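Local coordinates for dihydropteroate synthase (Mycobacterium smegmatis, PDB 6OMZ), which probably catalyses the condensation of para-aminobenzoate with 6-hydroxymethyl-7,8-dihydropterin diphosphate to give 7,8-dihydropteroate, a precursor of folates, at residues Q32-F35 and F41-T44; G65-R70 and T74-G79; H147-D152 and V166-T171; P194-A199 and E203-L208. The protein carries 1 engineered substitution. All coordinates share one frame; numbering follows the deposited sequence.

Interaction 1 of 4, residues Q32-F35 and F41-T44; sequences QDSF and FIDT
The ring of Phe-35 meets the backbone of Phe-41 and the side chain of Ile-42 at a slant. One face of the ring carries CB of its neighbour Ser-34, set toward the rim. The far end of the ring does the touching: Phe-35 CZ lies 3.4 Å from Ile-42 CD1, and Phe-35 CE1 lies 3.7 Å from the carbonyl carbon of Phe-41. The CB of Phe-41 points away, and its backbone makes the contact. Beside this apolar contact, Ser-34 places OG next to its own backbone N (chi1 -64°), facing the other segment. There OG accepts the N-H of Asp-43 at 2.9 Å, with an N-H...O angle of 154°. The same OG also bonds to Val-30 O one turn back in helix 30-35. A water also lies between Ser-34 O and Phe-41 O, though its approach to the latter is unusually short. Asp-43 is the N-cap of helix 44-56, and its OD1 accepts from Arg-46 N. Arg-84 of helix 78-93 packs against both Phe-35 and Ile-42. The contact thus closes the surface loop after the first strand of the barrel. With Val-30 O as acceptor, the Ser-34 hydroxyl relays between a helix carbonyl and a loop N-H, tying the end of one helix to the cap of the next.

Interaction 2 of 4, residues G65-R70 and T74-G79; sequences GGESTR and TRIDPG. With PMM (pterin-6-yl-methyl-monophosphate), chain D.
Ile-76 and Glu-67 form the first shell, sliding past each other in opposite directions. Glu-67 OE2 lies 3.4 Å from Ile-76 CG1, and Glu-67 CG follows at 4.0 Å. The tip of the isoleucine goes on to the backbone, with Ile-76 CD1 3.7 Å from Gly-66 O. In Ile-76, CG1 sits between the backbone N and the carbonyl carbon (chi1 63°), which turns this branch toward the 65-70 loop. No direct hydrogen bond joins the two segments. Glu-67 OE2 and Ile-76 O are both acceptors, 3.4 Å apart. A water lies between the segments instead. It accepts from Ile-76 N at 2.8 Å and donates weakly to Glu-67 OE2.

Outside bonds hold the loop side. Gly-66 O accepts from Thr-31 OG1, and Glu-67 O accepts from Asn-29 ND2, so the loop is tied to the end of strand 23-29 and the start of helix 30-35. Asp-77 is the N-cap of helix 78-93; in the conformer given, its OD2 accepts from Gly-79 N.

Farther along the loop, Arg-70 reaches the ligand. Its chain bends at chi3 (42°), and NH2 donates to the phosphate oxygen O3P of the pterin monophosphate at 2.8 Å and 162°. The phosphate lies at the guanidinium edge, near its plane. This is the loop after the second strand of a TIM barrel, whose strand ends form the pterin pocket. The positive Arg-70 would help offset the phosphate charge. Glu-67 lays its carboxylate and CG along the Ile-76 side chain, and the polar link between the two runs through water.

Interaction 3 of 4, residues H147-D152 and V166-T171; sequences HWRSVD and VAEVRT. With DMS (dimethyl sulfoxide), chain C; EDO (1,2-ethanediol), chain K.
Val-169 sets a methyl group squarely over the imidazole of His-147. Its CG2 lies 3.7 Å from the ring centroid and 12° off the normal, a CH-pi contact over the centre of one face. The other branch, CG1, is 4.0 Å from His-147 CG. The histidine holds CG opposite its backbone N (chi1 -177°), which carries the ring to the helix. Its rotation is fixed from outside: NE2 bonds to Glu-172 OE1, and ND1 pairs with Lys-200 NZ.

The segments join a loop after strand 143-146 to helix 165-182, the next helix of the TIM barrel. Beyond the histidine, Arg-149 extends to Glu-168. The guanidinium and carboxylate planes are only 3° apart. Arg-149 NH2 donates to Glu-168 OE1 at 2.7 Å, a nearly straight hydrogen bond to the anti lone pair and part of a salt bridge. NH2 also forms a salt bridge with Glu-172 OE2, and the two acids probably stabilise its charge. A water donates to Glu-168 OE1 and accepts weakly from Arg-149 NH1. Trp-148, between His-147 and Arg-149 in sequence, takes no part in the helix contact. Its ring meets Phe-198, and a dimethyl sulfoxide, probably from the crystallisation liquor, sets its oxygen over one face toward the rim, 3.7 Å from Trp-148 CH2.

Interaction 4 of 4, residues P194-A199 and E203-L208; sequences PGLGFA and EHNWAL. With PMM (pterin-6-yl-methyl-monophosphate), chain D.
Asn-205 reaches from helix 202-210 into the bend of the 194-199 loop. Its CB points toward that loop. CG lies next to the residue's own backbone N (chi1 -74°), and it passes 3.9 Å from Leu-196 CB. At the tip, the two amide atoms play different parts. Asn-205 OD1 accepts the N-H of Gly-197 at 2.9 Å. The N-H...O angle is 146°, and the donor stands 18° out of the carbonyl plane. OD1 also lies 3.5 Å from Leu-196 CA. Asn-205 ND2 lies 3.7 Å from Gly-197 CA.

The N-H gripped in this way belongs to a type II beta turn from Gly-195 to Phe-198, closed by the bond from Phe-198 N to Gly-195 O. Gly-197 takes the positive phi of the turn's third position. One helical turn after Asn-205, Leu-208 continues the contact with apolar packing: its CB lies 4.2 Å from Leu-196 CD2, and its CD1 is 4.5 Å from Pro-194 CB.

Outside the two segments, Leu-196 O bonds to Lys-229 NZ, and Gly-195 N donates to Asp-193 OD1. Both Lys-229 and Asp-193 also bond to the ligand. Phe-198 points away from the helix and offers its ring edge to the pterin, with CE1 3.6 Å from ligand atom N5. Loops at the C-terminal ends of the strands line the ligand site in TIM barrels; here one packs on the helix that follows it and forms part of the pterin pocket.

The interactions follow one another along the chain, from 1 to 4, without overlap. Each links a loop to a helix or to the start of one, and those of interactions 2, 3 and 4 follow strands 61-65, 143-146 and 190-193 of the parallel barrel. Interactions 3 and 4 are neighbours, with centres about 10 Å apart. Interaction 1 lies about 33 Å from interaction 3, between centres, on the opposite side of the chain's centre. Interaction 2 touches both 3 and 4, as Thr-69 packs on Trp-148 and Phe-198. Interactions 2 and 4 both touch the pterin monophosphate, so the loops at 65-70 and 194-199 meet around one pocket.

Interaction 1 of 4, residues Q32-F35 and F41-T44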
loop_
_atom_site.group_PDB
_atom_site.type_symbol
_atom_site.label_atom_id
_atom_site.label_comp_id
_atom_site.label_asym_id
_atom_site.label_seq_id
_atom_site.Cartn_x
_atom_site.Cartn_y
_atom_site.Cartn_z
ATOM N N GLN A 32 9.361 -10.187 6.260
ATOM C CA GLN A 32 9.613 -9.421 7.477
ATOM C C GLN A 32 9.105 -10.162 8.711
ATOM O O GLN A 32 9.807 -10.244 9.729
ATOM C CB GLN A 32 8.977 -8.034 7.370
ATOM C CG GLN A 32 9.626 -6.986 8.279
ATOM C CD GLN A 32 11.058 -6.655 7.870
ATOM O OE1 GLN A 32 12.014 -7.267 8.351
ATOM N NE2 GLN A 32 11.208 -5.684 6.976
ATOM N N ASP A 33 7.897 -10.732 8.638
ATOM C CA ASP A 33 7.385 -11.500 9.773
ATOM C C ASP A 33 8.319 -12.642 10.136
ATOM O O ASP A 33 8.527 -12.926 11.320
ATOM C CB ASP A 33 5.992 -12.043 9.474
ATOM C CG ASP A 33 4.929 -10.966 9.518
ATOM O OD1 ASP A 33 5.268 -9.796 9.826
ATOM O OD2 ASP A 33 3.757 -11.290 9.240
ATOM N N SER A 34 8.907 -13.299 9.136
ATOM C CA SER A 34 9.720 -14.479 9.411
ATOM C C SER A 34 11.106 -14.114 9.924
ATOM O O SER A 34 11.668 -14.832 10.760
ATOM C CB SER A 34 9.858 -15.339 8.154
ATOM O OG SER A 34 8.604 -15.847 7.746
ATOM N N PHE A 35 11.675 -13.014 9.435
ATOM C CA PHE A 35 13.102 -12.765 9.593
ATOM C C PHE A 35 13.456 -11.517 10.385
ATOM O O PHE A 35 14.619 -11.386 10.787
ATOM C CB PHE A 35 13.783 -12.659 8.218
ATOM C CG PHE A 35 13.655 -13.894 7.373
ATOM C CD1 PHE A 35 13.723 -15.156 7.943
ATOM C CD2 PHE A 35 13.479 -13.792 6.003
ATOM C CE1 PHE A 35 13.618 -16.293 7.165
ATOM C CE2 PHE A 35 13.366 -14.924 5.219
ATOM C CZ PHE A 35 13.443 -16.180 5.803
ATOM N N PHE A 41 14.054 -19.542 9.497
ATOM C CA PHE A 41 13.229 -20.217 8.505
ATOM C C PHE A 41 11.953 -19.433 8.220
ATOM O O PHE A 41 11.417 -18.734 9.086
ATOM C CB PHE A 41 12.884 -21.643 8.959
ATOM C CG PHE A 41 14.089 -22.519 9.175
ATOM C CD1 PHE A 41 14.811 -23.011 8.094
ATOM C CD2 PHE A 41 14.499 -22.854 10.458
ATOM C CE1 PHE A 41 15.924 -23.815 8.290
ATOM C CE2 PHE A 41 15.600 -23.656 10.661
ATOM C CZ PHE A 41 16.317 -24.141 9.575
ATOM N N ILE A 42 11.482 -19.540 6.975
ATOM C CA ILE A 42 10.214 -18.928 6.614
ATOM C C ILE A 42 9.121 -19.523 7.487
ATOM O O ILE A 42 9.109 -20.732 7.761
ATOM C CB ILE A 42 9.926 -19.126 5.116
ATOM C CG1 ILE A 42 10.825 -18.211 4.293
ATOM C CG2 ILE A 42 8.479 -18.798 4.797
ATOM C CD1 ILE A 42 10.405 -16.752 4.380
ATOM N N ASP A 43 8.220 -18.665 7.976
ATOM C CA ASP A 43 7.243 -19.064 8.989
ATOM C C ASP A 43 5.851 -18.697 8.487
ATOM O O ASP A 43 5.298 -17.651 8.836
ATOM C CB ASP A 43 7.559 -18.414 10.339
ATOM C CG ASP A 43 6.715 -18.976 11.472
ATOM O OD1 ASP A 43 5.673 -19.613 11.197
ATOM O OD2 ASP A 43 7.090 -18.777 12.647
ATOM N N THR A 44 5.281 -19.590 7.679
ATOM C CA THR A 44 3.947 -19.368 7.133
ATOM C C THR A 44 2.919 -19.164 8.239
ATOM O O THR A 44 2.088 -18.255 8.164
ATOM C CB THR A 44 3.546 -20.555 6.255
ATOM O OG1 THR A 44 4.413 -20.617 5.125
ATOM C CG2 THR A 44 2.103 -20.423 5.792
HETATM O O HOH W 1 11.304 -17.590 11.349
#

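Interaction 2 of 4, residues G65-R70 and T74-G79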
loop_
_atom_site.group_PDB
_atom_site.type_symbol
_atom_site.label_atom_id
_atom_site.label_comp_id
_atom_site.label_asym_id
_atom_site.label_seq_id
_atom_site.Cartn_x
_atom_site.Cartn_y
_atom_site.Cartn_z
ATOM N N GLY A 65 2.844 -9.496 1.201
ATOM C CA GLY A 65 4.039 -9.249 0.404
ATOM C C GLY A 65 5.179 -10.171 0.797
ATOM O O GLY A 65 5.249 -10.658 1.927
ATOM N N GLY A 66 6.074 -10.419 -0.160
ATOM C CA GLY A 66 7.208 -11.285 0.103
ATOM C C GLY A 66 8.543 -10.592 -0.047
ATOM O O GLY A 66 9.594 -11.150 0.279
ATOM N N GLU A 67 8.508 -9.364 -0.540
ATOM C CA GLU A 67 9.709 -8.634 -0.887
ATOM C C GLU A 67 9.707 -7.285 -0.184
ATOM O O GLU A 67 8.689 -6.826 0.344
ATOM C CB GLU A 67 9.810 -8.449 -2.408
ATOM C CG GLU A 67 11.194 -8.644 -2.956
ATOM C CD GLU A 67 11.180 -8.851 -4.449
ATOM O OE1 GLU A 67 10.556 -8.032 -5.155
ATOM O OE2 GLU A 67 11.779 -9.843 -4.915
ATOM N N SER A 68 10.880 -6.663 -0.177
ATOM C CA SER A 68 11.060 -5.282 0.233
ATOM C C SER A 68 11.702 -4.542 -0.933
ATOM O O SER A 68 12.391 -5.145 -1.755
ATOM C CB SER A 68 11.936 -5.213 1.500
ATOM O OG SER A 68 12.576 -3.962 1.642
ATOM N N THR A 69 11.457 -3.239 -1.029
ATOM C CA THR A 69 12.116 -2.427 -2.043
ATOM C C THR A 69 13.085 -1.417 -1.457
ATOM O O THR A 69 13.730 -0.705 -2.220
ATOM C CB THR A 69 11.085 -1.673 -2.890
ATOM O OG1 THR A 69 10.197 -0.973 -2.012
ATOM C CG2 THR A 69 10.297 -2.633 -3.784
ATOM N N ARG A 70 13.211 -1.335 -0.138
ATOM C CA ARG A 70 14.031 -0.283 0.444
ATOM C C ARG A 70 15.520 -0.559 0.231
ATOM O O ARG A 70 15.926 -1.704 0.010
ATOM C CB ARG A 70 13.717 -0.133 1.930
ATOM C CG ARG A 70 14.033 -1.324 2.791
ATOM C CD ARG A 70 13.621 -1.017 4.229
ATOM N NE ARG A 70 12.332 -0.332 4.228
ATOM C CZ ARG A 70 11.164 -0.947 4.391
ATOM N NH1 ARG A 70 11.137 -2.255 4.593
ATOM N NH2 ARG A 70 10.023 -0.264 4.335
ATOM N N THR A 74 17.578 -7.444 1.519
ATOM C CA THR A 74 17.994 -8.706 0.924
ATOM C C THR A 74 17.234 -8.919 -0.381
ATOM O O THR A 74 16.012 -8.779 -0.424
ATOM C CB THR A 74 17.726 -9.860 1.889
ATOM O OG1 THR A 74 18.473 -9.656 3.095
ATOM C CG2 THR A 74 18.124 -11.188 1.260
ATOM N N ARG A 75 17.949 -9.243 -1.453
ATOM C CA ARG A 75 17.314 -9.441 -2.751
ATOM C C ARG A 75 17.050 -10.920 -2.997
ATOM O O ARG A 75 17.886 -11.768 -2.686
ATOM C CB ARG A 75 18.162 -8.848 -3.882
ATOM C CG ARG A 75 17.872 -7.366 -4.146
ATOM C CD ARG A 75 18.795 -6.794 -5.219
ATOM N NE ARG A 75 18.161 -6.720 -6.533
ATOM C CZ ARG A 75 18.818 -6.472 -7.663
ATOM N NH1 ARG A 75 18.164 -6.417 -8.818
ATOM N NH2 ARG A 75 20.132 -6.287 -7.640
ATOM N N ILE A 76 15.870 -11.222 -3.545
ATOM C CA ILE A 76 15.426 -12.594 -3.755
ATOM C C ILE A 76 14.852 -12.752 -5.159
ATOM O O ILE A 76 14.360 -11.802 -5.770
ATOM C CB ILE A 76 14.374 -13.034 -2.708
ATOM C CG1 ILE A 76 13.116 -12.182 -2.838
ATOM C CG2 ILE A 76 14.937 -12.932 -1.294
ATOM C CD1 ILE A 76 11.937 -12.734 -2.068
ATOM N N ASP A 77 14.910 -13.987 -5.656
ATOM C CA ASP A 77 14.361 -14.322 -6.961
ATOM C C ASP A 77 12.830 -14.287 -6.924
ATOM O O ASP A 77 12.225 -14.546 -5.882
ATOM C CB ASP A 77 14.857 -15.705 -7.378
ATOM C CG ASP A 77 14.172 -16.236 -8.621
ATOM O OD1 ASP A 77 14.526 -15.801 -9.735
ATOM O OD2 ASP A 77 13.288 -17.104 -8.483
ATOM N N PRO A 78 12.176 -13.971 -8.048
ATOM C CA PRO A 78 10.697 -14.009 -8.061
ATOM C C PRO A 78 10.115 -15.376 -7.732
ATOM O O PRO A 78 9.016 -15.450 -7.160
ATOM C CB PRO A 78 10.350 -13.570 -9.490
ATOM C CG PRO A 78 11.481 -12.671 -9.869
ATOM C CD PRO A 78 12.716 -13.249 -9.215
ATOM N N GLY A 79 10.813 -16.465 -8.072
ATOM C CA GLY A 79 10.349 -17.780 -7.650
ATOM C C GLY A 79 10.286 -17.910 -6.139
ATOM O O GLY A 79 9.347 -18.494 -5.592
HETATM N N5 PMM D . 4.476 1.118 0.736
HETATM C C6 PMM D . 5.231 0.006 0.810
HETATM C C7 PMM D . 4.849 -1.153 0.157
HETATM N N8 PMM D . 3.755 -1.266 -0.605
HETATM N N1 PMM D . 1.940 -0.262 -1.523
HETATM C C2 PMM D . 1.181 0.816 -1.703
HETATM N N2 PMM D . 0.142 0.760 -2.541
HETATM N N3 PMM D . 1.426 2.012 -1.091
HETATM C C4 PMM D . 2.476 2.260 -0.232
HETATM O O4 PMM D . 2.614 3.358 0.298
HETATM C C4A PMM D . 3.363 1.097 -0.015
HETATM C C8A PMM D . 3.030 -0.142 -0.691
HETATM C C9 PMM D . 6.543 0.123 1.530
HETATM O O10 PMM D . 6.308 0.289 2.953
HETATM P PA PMM D . 6.244 -0.879 4.090
HETATM O O1P PMM D . 5.919 -0.169 5.353
HETATM O O2P PMM D . 5.157 -1.886 3.710
HETATM O O3P PMM D . 7.594 -1.583 4.133
HETATM O O HOH W 2 14.518 -8.776 -4.010
#

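Interaction 3 of 4, residues H147-D152 and V166-T171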
loop_
_atom_site.group_PDB
_atom_site.type_symbol
_atom_site.label_atom_id
_atom_site.label_comp_id
_atom_site.label_asym_id
_atom_site.label_seq_id
_atom_site.Cartn_x
_atom_site.Cartn_y
_atom_site.Cartn_z
ATOM N N HIS A 147 2.417 5.387 -7.468
ATOM C CA HIS A 147 3.319 6.305 -8.157
ATOM C C HIS A 147 4.738 6.168 -7.619
ATOM O O HIS A 147 4.987 6.409 -6.434
ATOM C CB HIS A 147 2.884 7.758 -8.012
ATOM C CG HIS A 147 3.770 8.694 -8.767
ATOM N ND1 HIS A 147 4.958 9.167 -8.257
ATOM C CD2 HIS A 147 3.671 9.191 -10.025
ATOM C CE1 HIS A 147 5.545 9.934 -9.158
ATOM N NE2 HIS A 147 4.785 9.967 -10.240
ATOM N N TRP A 148 5.681 5.864 -8.502
ATOM C CA TRP A 148 7.085 5.831 -8.102
ATOM C C TRP A 148 7.900 6.132 -9.349
ATOM O O TRP A 148 8.011 5.274 -10.228
ATOM C CB TRP A 148 7.448 4.471 -7.513
ATOM C CG TRP A 148 8.871 4.335 -7.053
ATOM C CD1 TRP A 148 9.839 5.307 -7.042
ATOM C CD2 TRP A 148 9.478 3.159 -6.523
ATOM N NE1 TRP A 148 11.010 4.798 -6.538
ATOM C CE2 TRP A 148 10.820 3.480 -6.218
ATOM C CE3 TRP A 148 9.019 1.856 -6.274
ATOM C CZ2 TRP A 148 11.710 2.547 -5.667
ATOM C CZ3 TRP A 148 9.908 0.924 -5.740
ATOM C CH2 TRP A 148 11.237 1.278 -5.441
ATOM N N ARG A 149 8.456 7.338 -9.444
ATOM C CA ARG A 149 9.228 7.708 -10.626
ATOM C C ARG A 149 10.655 7.238 -10.393
ATOM O O ARG A 149 11.349 7.743 -9.504
ATOM C CB ARG A 149 9.174 9.207 -10.904
ATOM C CG ARG A 149 9.794 9.543 -12.274
ATOM C CD ARG A 149 9.984 11.044 -12.484
ATOM N NE ARG A 149 8.715 11.765 -12.547
ATOM C CZ ARG A 149 8.621 13.090 -12.502
ATOM N NH1 ARG A 149 9.721 13.827 -12.397
ATOM N NH2 ARG A 149 7.436 13.681 -12.559
ATOM N N SER A 150 11.088 6.262 -11.189
ATOM C CA SER A 150 12.308 5.527 -10.938
ATOM C C SER A 150 12.992 5.261 -12.284
ATOM O O SER A 150 13.018 4.139 -12.787
ATOM C CB SER A 150 12.010 4.231 -10.183
ATOM O OG SER A 150 13.197 3.636 -9.694
ATOM N N VAL A 151 13.558 6.315 -12.874
ATOM C CA VAL A 151 14.157 6.179 -14.202
ATOM C C VAL A 151 15.507 5.459 -14.150
ATOM O O VAL A 151 15.874 4.757 -15.098
ATOM C CB VAL A 151 14.293 7.558 -14.869
ATOM N N ASP A 152 16.264 5.612 -13.064
ATOM C CA ASP A 152 17.617 5.077 -12.966
ATOM C C ASP A 152 17.592 3.871 -12.034
ATOM O O ASP A 152 17.513 4.028 -10.812
ATOM C CB ASP A 152 18.580 6.153 -12.462
ATOM C CG ASP A 152 20.021 5.669 -12.370
ATOM O OD1 ASP A 152 20.296 4.478 -12.645
ATOM O OD2 ASP A 152 20.887 6.500 -12.020
ATOM N N VAL A 166 2.653 17.741 -7.137
ATOM C CA VAL A 166 1.226 17.412 -7.061
ATOM C C VAL A 166 0.676 17.121 -8.451
ATOM O O VAL A 166 0.062 16.071 -8.692
ATOM C CB VAL A 166 0.451 18.552 -6.379
ATOM C CG1 VAL A 166 -1.041 18.282 -6.470
ATOM C CG2 VAL A 166 0.890 18.685 -4.900
ATOM N N ALA A 167 0.904 18.050 -9.391
ATOM C CA ALA A 167 0.384 17.891 -10.742
ATOM C C ALA A 167 1.060 16.736 -11.461
ATOM O O ALA A 167 0.423 16.041 -12.263
ATOM C CB ALA A 167 0.564 19.187 -11.540
ATOM N N GLU A 168 2.352 16.519 -11.198
ATOM C CA GLU A 168 3.080 15.498 -11.941
ATOM C C GLU A 168 2.696 14.105 -11.473
ATOM O O GLU A 168 2.586 13.183 -12.288
ATOM C CB GLU A 168 4.587 15.726 -11.819
ATOM C CG GLU A 168 5.014 17.023 -12.521
ATOM C CD GLU A 168 6.511 17.305 -12.442
ATOM O OE1 GLU A 168 7.308 16.344 -12.484
ATOM O OE2 GLU A 168 6.881 18.495 -12.333
ATOM N N VAL A 169 2.506 13.928 -10.166
ATOM C CA VAL A 169 2.039 12.640 -9.663
ATOM C C VAL A 169 0.677 12.308 -10.263
ATOM O O VAL A 169 0.452 11.194 -10.745
ATOM C CB VAL A 169 2.007 12.632 -8.125
ATOM C CG1 VAL A 169 1.167 11.465 -7.618
ATOM C CG2 VAL A 169 3.449 12.503 -7.582
ATOM N N ARG A 170 -0.245 13.281 -10.252
ATOM C CA ARG A 170 -1.554 13.083 -10.873
ATOM C C ARG A 170 -1.424 12.728 -12.353
ATOM O O ARG A 170 -2.012 11.746 -12.823
ATOM C CB ARG A 170 -2.420 14.331 -10.695
ATOM C CG ARG A 170 -3.773 14.245 -11.410
ATOM C CD ARG A 170 -4.572 15.538 -11.302
ATOM N NE ARG A 170 -5.869 15.418 -11.975
ATOM C CZ ARG A 170 -6.045 15.540 -13.287
ATOM N NH1 ARG A 170 -5.004 15.787 -14.077
ATOM N NH2 ARG A 170 -7.259 15.410 -13.812
ATOM N N THR A 171 -0.645 13.509 -13.107
ATOM C CA THR A 171 -0.470 13.229 -14.534
ATOM C C THR A 171 0.063 11.821 -14.766
ATOM O O THR A 171 -0.425 11.097 -15.643
ATOM C CB THR A 171 0.469 14.262 -15.164
ATOM O OG1 THR A 171 -0.126 15.558 -15.064
ATOM C CG2 THR A 171 0.735 13.940 -16.637
HETATM S S DMS C . 10.364 0.531 -9.869
HETATM O O DMS C . 11.446 1.232 -9.112
HETATM C C1 DMS C . 10.290 1.208 -11.550
HETATM C C2 DMS C . 10.945 -1.139 -10.268
HETATM C C1 EDO K . 3.647 4.593 -11.907
HETATM O O1 EDO K . 4.591 4.359 -10.850
HETATM C C2 EDO K . 3.684 6.065 -12.299
HETATM O O2 EDO K . 5.030 6.439 -12.618
HETATM O O HOH W 3 9.709 16.918 -13.751
#

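Interaction 4 of 4, residues P194-A199 and E203-L208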
loop_
_atom_site.group_PDB
_atom_site.type_symbol
_atom_site.label_atom_id
_atom_site.label_comp_id
_atom_site.label_asym_id
_atom_site.label_seq_id
_atom_site.Cartn_x
_atom_site.Cartn_y
_atom_site.Cartn_z
ATOM N N PRO A 194 -0.554 7.744 -4.375
ATOM C CA PRO A 194 0.520 8.721 -4.650
ATOM C C PRO A 194 1.926 8.229 -4.308
ATOM O O PRO A 194 2.895 8.929 -4.625
ATOM C CB PRO A 194 0.135 9.926 -3.784
ATOM C CG PRO A 194 -0.630 9.307 -2.612
ATOM C CD PRO A 194 -1.405 8.149 -3.231
ATOM N N GLY A 195 2.070 7.084 -3.657
ATOM C CA GLY A 195 3.388 6.540 -3.376
ATOM C C GLY A 195 4.206 7.421 -2.448
ATOM O O GLY A 195 5.327 7.806 -2.791
ATOM N N LEU A 196 3.660 7.745 -1.272
ATOM C CA LEU A 196 4.354 8.639 -0.353
ATOM C C LEU A 196 5.738 8.096 -0.010
ATOM O O LEU A 196 5.908 6.904 0.253
ATOM C CB LEU A 196 3.526 8.824 0.927
ATOM C CG LEU A 196 2.084 9.311 0.764
ATOM C CD1 LEU A 196 1.369 9.334 2.122
ATOM C CD2 LEU A 196 2.074 10.699 0.129
ATOM N N GLY A 197 6.746 8.969 -0.043
ATOM C CA GLY A 197 8.092 8.590 0.327
ATOM C C GLY A 197 8.907 7.899 -0.753
ATOM O O GLY A 197 10.129 7.797 -0.613
ATOM N N PHE A 198 8.279 7.419 -1.821
ATOM C CA PHE A 198 8.996 6.723 -2.889
ATOM C C PHE A 198 9.588 7.762 -3.836
ATOM O O PHE A 198 8.882 8.323 -4.677
ATOM C CB PHE A 198 8.064 5.771 -3.623
ATOM C CG PHE A 198 7.777 4.492 -2.880
ATOM C CD1 PHE A 198 6.768 4.438 -1.931
ATOM C CD2 PHE A 198 8.500 3.337 -3.160
ATOM C CE1 PHE A 198 6.486 3.262 -1.267
ATOM C CE2 PHE A 198 8.221 2.142 -2.502
ATOM C CZ PHE A 198 7.214 2.106 -1.544
ATOM N N ALA A 199 10.893 8.020 -3.694
ATOM C CA ALA A 199 11.589 9.077 -4.441
ATOM C C ALA A 199 10.882 10.414 -4.255
ATOM O O ALA A 199 10.722 11.196 -5.188
ATOM C CB ALA A 199 11.734 8.732 -5.929
ATOM N N GLU A 203 8.438 17.101 2.321
ATOM C CA GLU A 203 7.618 18.219 1.855
ATOM C C GLU A 203 6.772 17.833 0.645
ATOM O O GLU A 203 5.626 18.290 0.507
ATOM C CB GLU A 203 8.507 19.420 1.538
ATOM C CG GLU A 203 9.083 20.092 2.774
ATOM C CD GLU A 203 10.422 19.489 3.202
ATOM O OE1 GLU A 203 10.810 18.418 2.675
ATOM O OE2 GLU A 203 11.096 20.108 4.051
ATOM N N HIS A 204 7.314 16.997 -0.247
ATOM C CA HIS A 204 6.498 16.447 -1.327
ATOM C C HIS A 204 5.290 15.699 -0.769
ATOM O O HIS A 204 4.162 15.866 -1.247
ATOM C CB HIS A 204 7.330 15.511 -2.202
ATOM C CG HIS A 204 8.381 16.203 -3.013
ATOM N ND1 HIS A 204 9.529 15.561 -3.425
ATOM C CD2 HIS A 204 8.459 17.465 -3.497
ATOM C CE1 HIS A 204 10.273 16.399 -4.127
ATOM N NE2 HIS A 204 9.649 17.562 -4.182
ATOM N N ASN A 205 5.517 14.856 0.240
ATOM C CA ASN A 205 4.438 14.059 0.822
ATOM C C ASN A 205 3.311 14.939 1.358
ATOM O O ASN A 205 2.124 14.658 1.131
ATOM C CB ASN A 205 4.995 13.172 1.940
ATOM C CG ASN A 205 5.796 11.997 1.410
ATOM O OD1 ASN A 205 5.854 11.752 0.200
ATOM N ND2 ASN A 205 6.401 11.246 2.318
ATOM N N TRP A 206 3.662 16.001 2.082
ATOM C CA TRP A 206 2.627 16.827 2.696
ATOM C C TRP A 206 1.854 17.605 1.637
ATOM O O TRP A 206 0.646 17.810 1.775
ATOM C CB TRP A 206 3.239 17.769 3.735
ATOM C CG TRP A 206 3.758 17.043 4.965
ATOM C CD1 TRP A 206 5.046 17.029 5.426
ATOM C CD2 TRP A 206 2.997 16.222 5.870
ATOM N NE1 TRP A 206 5.133 16.245 6.557
ATOM C CE2 TRP A 206 3.892 15.738 6.849
ATOM C CE3 TRP A 206 1.642 15.858 5.953
ATOM C CZ2 TRP A 206 3.479 14.905 7.906
ATOM C CZ3 TRP A 206 1.234 15.026 7.001
ATOM C CH2 TRP A 206 2.158 14.552 7.956
ATOM N N ALA A 207 2.525 18.036 0.561
ATOM C CA ALA A 207 1.785 18.657 -0.536
ATOM C C ALA A 207 0.827 17.660 -1.180
ATOM O O ALA A 207 -0.315 18.009 -1.498
ATOM C CB ALA A 207 2.743 19.243 -1.585
ATOM N N LEU A 208 1.266 16.402 -1.354
ATOM C CA LEU A 208 0.391 15.397 -1.954
ATOM C C LEU A 208 -0.803 15.098 -1.063
ATOM O O LEU A 208 -1.918 14.893 -1.560
ATOM C CB LEU A 208 1.166 14.109 -2.230
ATOM C CG LEU A 208 2.152 14.262 -3.394
ATOM C CD1 LEU A 208 3.204 13.153 -3.345
ATOM C CD2 LEU A 208 1.377 14.249 -4.704
HETATM N N5 PMM D . 4.476 1.118 0.736
HETATM C C6 PMM D . 5.231 0.006 0.810
HETATM C C7 PMM D . 4.849 -1.153 0.157
HETATM N N8 PMM D . 3.755 -1.266 -0.605
HETATM N N1 PMM D . 1.940 -0.262 -1.523
HETATM C C2 PMM D . 1.181 0.816 -1.703
HETATM N N2 PMM D . 0.142 0.760 -2.541
HETATM N N3 PMM D . 1.426 2.012 -1.091
HETATM C C4 PMM D . 2.476 2.260 -0.232
HETATM O O4 PMM D . 2.614 3.358 0.298
HETATM C C4A PMM D . 3.363 1.097 -0.015
HETATM C C8A PMM D . 3.030 -0.142 -0.691
HETATM C C9 PMM D . 6.543 0.123 1.530
HETATM O O10 PMM D . 6.308 0.289 2.953
HETATM P PA PMM D . 6.244 -0.879 4.090
HETATM O O1P PMM D . 5.919 -0.169 5.353
HETATM O O2P PMM D . 5.157 -1.886 3.710
HETATM O O3P PMM D . 7.594 -1.583 4.133
#